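Local coordinates for protein serpin (Taeniopygia guttata, PDB 5HGC) that binds cortisol and, as a member of the serpin family, probably inhibits serine-type endopeptidases, at residues M291-V294 with D295-T298; Y282-S285 with N286-K290. All blocks are in the same frame, centred on the assembly; numbering follows the deposited sequence.

Along the chain, contact 2 (282-285 with 286-290) comes first and contact 1 (291-294 with 295-298) follows directly, so the two form one uninterrupted run of the serpin fold: the end of strand 265-283, the short helix 285-290, then a 3-10 turn. Their centres are about 9 Å apart. Strand 265-283 pairs antiparallel with strand 316-325 near the helix start. A probable hydrogen bond, Ile293 N to Leu288 O at 2.8 Å, joins the contacts, and Phe297 CE1 packs 3.4 Å from Ser285 OG. The turn thus folds back on the helix, making one continuous unit whose strand end and helix pack against helix 12-29 and whose turn packs against helix 55-64.

Contact 1. Residues M291-V294 with D295-T298; sequences MGIV and DVFT
A short 3-10 turn, joined to the Schellman motif that ends helix 285-290 of the serpin fold, brings Ile293 and Val294 against Val296, Phe297 and Thr298. Gly292 is the residue that leaves the helix, with positive phi (100°), and the chain then extends through Ile293 before it coils again. The evidence for the turn is the bond from Phe297 N to Val294 O, 3.1 Å long; the donor stands above the carbonyl plane instead of on a lone pair, as expected in so tight a turn. A second link of the same spacing, Thr298 N to Asp295 O at 3.0 Å, continues it. Before the turn, the amides of Val294 and Asp295 both give their hydrogens to Gln60 OE1 from helix 55-64, which fixes the entry to the turn against that helix.

Apolar contact lies on the buried side. Ile293 and Val296 run side by side, and the Ile293 CG2 methyl meets Val296 CG1 at 3.7 Å. The same CG2 reaches Phe297 CE2 at 4.2 Å, the two side chains crossing at a slant. Phe297 has CG beside its own backbone N (chi1 -58°), which swings the ring back along the chain toward Ile293. Its CE2 edge then faces Ile293 O at 3.4 Å, close to the ring plane, while Val296 CG1 covers one face, 3.5 Å above the ring centre. The ring is therefore bounded by a methyl over a face and a carbonyl at an edge, which probably limits its rotation. At the end of the turn, Thr298 turns CG2, not its hydroxyl, toward Val294, and that methyl sits 3.4 Å from Val294 O, the very carbonyl that accepts Phe297 N.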
loop_
_atom_site.group_PDB
_atom_site.type_symbol
_atom_site.label_atom_id
_atom_site.label_comp_id
_atom_site.label_asym_id
_atom_site.label_seq_id
_atom_site.Cartn_x
_atom_site.Cartn_y
_atom_site.Cartn_z
ATOM N N MET A 291 11.191 -13.078 1.523
ATOM C CA MET A 291 12.003 -11.882 1.819
ATOM C C MET A 291 12.862 -12.008 3.053
ATOM O O MET A 291 13.543 -11.044 3.455
ATOM C CB MET A 291 11.160 -10.647 1.871
ATOM C CG MET A 291 10.651 -10.315 0.490
ATOM S SD MET A 291 9.437 -9.019 0.625
ATOM C CE MET A 291 10.553 -7.664 1.120
ATOM N N GLY A 292 12.838 -13.204 3.636
ATOM C CA GLY A 292 13.683 -13.535 4.773
ATOM C C GLY A 292 12.998 -13.473 6.131
ATOM O O GLY A 292 13.690 -13.452 7.162
ATOM N N ILE A 293 11.661 -13.434 6.145
ATOM C CA ILE A 293 10.918 -13.413 7.413
ATOM C C ILE A 293 10.329 -14.807 7.557
ATOM O O ILE A 293 9.329 -15.142 6.896
ATOM C CB ILE A 293 9.805 -12.343 7.476
ATOM C CG1 ILE A 293 10.324 -10.953 7.128
ATOM C CG2 ILE A 293 9.228 -12.288 8.881
ATOM C CD1 ILE A 293 9.211 -9.961 6.825
ATOM N N VAL A 294 10.947 -15.611 8.433
ATOM C CA VAL A 294 10.751 -17.064 8.425
ATOM C C VAL A 294 10.187 -17.595 9.731
ATOM O O VAL A 294 9.102 -18.186 9.725
ATOM C CB VAL A 294 12.074 -17.825 8.060
ATOM C CG1 VAL A 294 11.946 -19.350 8.267
ATOM C CG2 VAL A 294 12.510 -17.490 6.624
ATOM N N ASP A 295 10.948 -17.398 10.813
ATOM C CA ASP A 295 10.692 -17.995 12.125
ATOM C C ASP A 295 9.362 -17.603 12.716
ATOM O O ASP A 295 8.771 -18.397 13.431
ATOM C CB ASP A 295 11.753 -17.563 13.133
ATOM C CG ASP A 295 13.167 -18.016 12.760
ATOM O OD1 ASP A 295 13.358 -18.718 11.715
ATOM O OD2 ASP A 295 14.093 -17.644 13.544
ATOM N N VAL A 296 8.908 -16.375 12.425
ATOM C CA VAL A 296 7.641 -15.854 12.928
ATOM C C VAL A 296 6.461 -16.714 12.491
ATOM O O VAL A 296 5.421 -16.771 13.166
ATOM C CB VAL A 296 7.430 -14.358 12.544
ATOM C CG1 VAL A 296 6.964 -14.187 11.109
ATOM C CG2 VAL A 296 6.457 -13.697 13.512
ATOM N N PHE A 297 6.622 -17.376 11.355
ATOM C CA PHE A 297 5.553 -18.227 10.846
ATOM C C PHE A 297 5.641 -19.692 11.340
ATOM O O PHE A 297 4.703 -20.473 11.177
ATOM C CB PHE A 297 5.489 -18.114 9.334
ATOM C CG PHE A 297 5.270 -16.713 8.845
ATOM C CD1 PHE A 297 4.037 -16.082 9.026
ATOM C CD2 PHE A 297 6.293 -16.028 8.172
ATOM C CE1 PHE A 297 3.833 -14.809 8.538
ATOM C CE2 PHE A 297 6.093 -14.752 7.677
ATOM C CZ PHE A 297 4.861 -14.144 7.864
ATOM N N THR A 298 6.744 -20.027 11.996
ATOM C CA THR A 298 7.034 -21.404 12.322
ATOM C C THR A 298 6.982 -21.621 13.829
ATOM O O THR A 298 6.839 -20.672 14.634
ATOM C CB THR A 298 8.425 -21.842 11.766
ATOM O OG1 THR A 298 9.486 -21.183 12.470
ATOM C CG2 THR A 298 8.573 -21.544 10.272
#

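Contact 2. Residues Y282-S285 with N286-K290; sequences YEIS and NTLRK
Ile284 O and Ser285 O accept the amides of Leu288 and Arg289 and so start helix 285-290 straight from the end of strand 265-283. Leu288 N reaches Ile284 O at 3.0 Å. Arg289 N reaches Ser285 O at 2.7 Å, and both bonds are nearly straight. Ile284 holds the N-cap position, but its aliphatic side chain has no acceptor to offer the first-turn amides; Glu283, one residue earlier, supplies the acceptors. Its OE2 takes the Ser285 hydroxyl at 2.7 Å on the syn lone pair, and OE1 takes Ser285 N only weakly, at 3.3 Å. OE2 also accepts Val317 N of the neighbouring strand, so this carboxylate ties helix start and strand together.

A second polar group lies further along the helix. Arg289 NH1 donates to Asn286 OD1 at 2.8 Å, and this oxygen lies in the guanidinium plane, leaving the faces for other contacts. A bend at chi3 (-71°) turns the guanidinium back over Ser285, whose CB lies over one face, 3.5 Å from Arg289 NH1. Water 1 donates to Asn286 OD1 and, weakly, to Glu283 OE1. Water 2 donates to Glu283 O and is hydrogen-bonded to Thr287 OG1, which also has a weak bond with Glu29 OE1 of helix 12-29.

On the buried side, Ile284 CD1 meets Leu288 CD1 at 3.8 Å, next to Phe22.

The carboxylate of Glu283, just before the helix start, would be well placed to interact with the helix dipole, and Arg289, although not in charged contact with it, probably adds some electrostatic stabilisation. With Glu283 accepting from Ser285 and the waters giving hydrogens to Glu283 O and Asn286 OD1, the strand-to-helix junction is met by side-chain acceptors and water donors.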
loop_
_atom_site.group_PDB
_atom_site.type_symbol
_atom_site.label_atom_id
_atom_site.label_comp_id
_atom_site.label_asym_id
_atom_site.label_seq_id
_atom_site.Cartn_x
_atom_site.Cartn_y
_atom_site.Cartn_z
ATOM N N TYR A 282 -4.529 -10.290 0.005
ATOM C CA TYR A 282 -3.523 -11.356 -0.030
ATOM C C TYR A 282 -3.209 -11.979 1.335
ATOM O O TYR A 282 -3.180 -11.298 2.350
ATOM C CB TYR A 282 -2.215 -10.876 -0.699
ATOM C CG TYR A 282 -2.414 -10.034 -1.928
ATOM C CD1 TYR A 282 -2.458 -10.619 -3.172
ATOM C CD2 TYR A 282 -2.575 -8.647 -1.837
ATOM C CE1 TYR A 282 -2.652 -9.862 -4.308
ATOM C CE2 TYR A 282 -2.773 -7.871 -2.970
ATOM C CZ TYR A 282 -2.807 -8.487 -4.211
ATOM O OH TYR A 282 -3.036 -7.763 -5.358
ATOM N N GLU A 283 -2.968 -13.282 1.345
ATOM C CA GLU A 283 -2.270 -13.895 2.450
ATOM C C GLU A 283 -0.793 -13.800 2.053
ATOM O O GLU A 283 -0.399 -14.378 1.064
ATOM C CB GLU A 283 -2.783 -15.332 2.704
ATOM C CG GLU A 283 -2.497 -15.942 4.093
ATOM C CD GLU A 283 -1.014 -16.114 4.416
ATOM O OE1 GLU A 283 -0.235 -16.561 3.543
ATOM O OE2 GLU A 283 -0.585 -15.793 5.550
ATOM N N ILE A 284 0.006 -13.051 2.812
ATOM C CA ILE A 284 1.341 -12.587 2.376
ATOM C C ILE A 284 2.563 -13.301 2.987
ATOM O O ILE A 284 3.706 -12.851 2.798
ATOM C CB ILE A 284 1.486 -11.048 2.542
ATOM C CG1 ILE A 284 1.179 -10.591 3.980
ATOM C CG2 ILE A 284 0.617 -10.281 1.529
ATOM C CD1 ILE A 284 1.680 -9.172 4.280
ATOM N N SER A 285 2.309 -14.403 3.703
ATOM C CA SER A 285 3.335 -15.259 4.302
ATOM C C SER A 285 4.464 -15.683 3.375
ATOM O O SER A 285 5.623 -15.446 3.727
ATOM C CB SER A 285 2.701 -16.521 4.859
ATOM O OG SER A 285 2.029 -16.223 6.049
ATOM N N ASN A 286 4.149 -16.311 2.223
ATOM C CA ASN A 286 5.186 -16.825 1.308
ATOM C C ASN A 286 6.115 -15.730 0.921
ATOM O O ASN A 286 7.354 -15.941 0.877
ATOM C CB ASN A 286 4.636 -17.286 -0.037
ATOM C CG ASN A 286 3.602 -18.343 0.076
ATOM O OD1 ASN A 286 3.360 -18.910 1.147
ATOM N ND2 ASN A 286 2.956 -18.614 -1.047
ATOM N N THR A 287 5.488 -14.580 0.592
ATOM C CA THR A 287 6.163 -13.437 0.024
ATOM C C THR A 287 7.148 -12.986 1.072
ATOM O O THR A 287 8.329 -12.819 0.765
ATOM C CB THR A 287 5.175 -12.316 -0.337
ATOM O OG1 THR A 287 4.093 -12.849 -1.114
ATOM C CG2 THR A 287 5.879 -11.229 -1.109
ATOM N N LEU A 288 6.684 -12.863 2.321
ATOM C CA LEU A 288 7.567 -12.440 3.396
ATOM C C LEU A 288 8.596 -13.514 3.749
ATOM O O LEU A 288 9.730 -13.172 4.107
ATOM C CB LEU A 288 6.777 -11.960 4.625
ATOM C CG LEU A 288 5.747 -10.866 4.314
ATOM C CD1 LEU A 288 4.883 -10.722 5.529
ATOM C CD2 LEU A 288 6.312 -9.512 3.882
ATOM N N ARG A 289 8.218 -14.797 3.664
ATOM C CA ARG A 289 9.198 -15.897 3.836
ATOM C C ARG A 289 10.340 -15.721 2.828
ATOM O O ARG A 289 11.524 -15.652 3.226
ATOM C CB ARG A 289 8.559 -17.270 3.708
ATOM C CG ARG A 289 8.051 -17.871 5.004
ATOM C CD ARG A 289 7.541 -19.302 4.793
ATOM N NE ARG A 289 6.268 -19.369 4.041
ATOM C CZ ARG A 289 5.041 -19.504 4.576
ATOM N NH1 ARG A 289 3.962 -19.549 3.772
ATOM N NH2 ARG A 289 4.879 -19.595 5.905
ATOM N N LYS A 290 9.969 -15.561 1.546
ATOM C CA LYS A 290 10.928 -15.292 0.480
ATOM C C LYS A 290 11.727 -14.042 0.776
ATOM O O LYS A 290 12.853 -13.944 0.329
ATOM C CB LYS A 290 10.266 -15.185 -0.888
ATOM C CG LYS A 290 9.889 -16.517 -1.468
ATOM C CD LYS A 290 8.743 -16.410 -2.466
ATOM C CE LYS A 290 8.190 -17.803 -2.784
ATOM N NZ LYS A 290 6.719 -17.877 -3.068
HETATM O O HOH W 1 1.061 -19.677 3.046
HETATM O O HOH W 2 2.223 -14.867 -0.057
#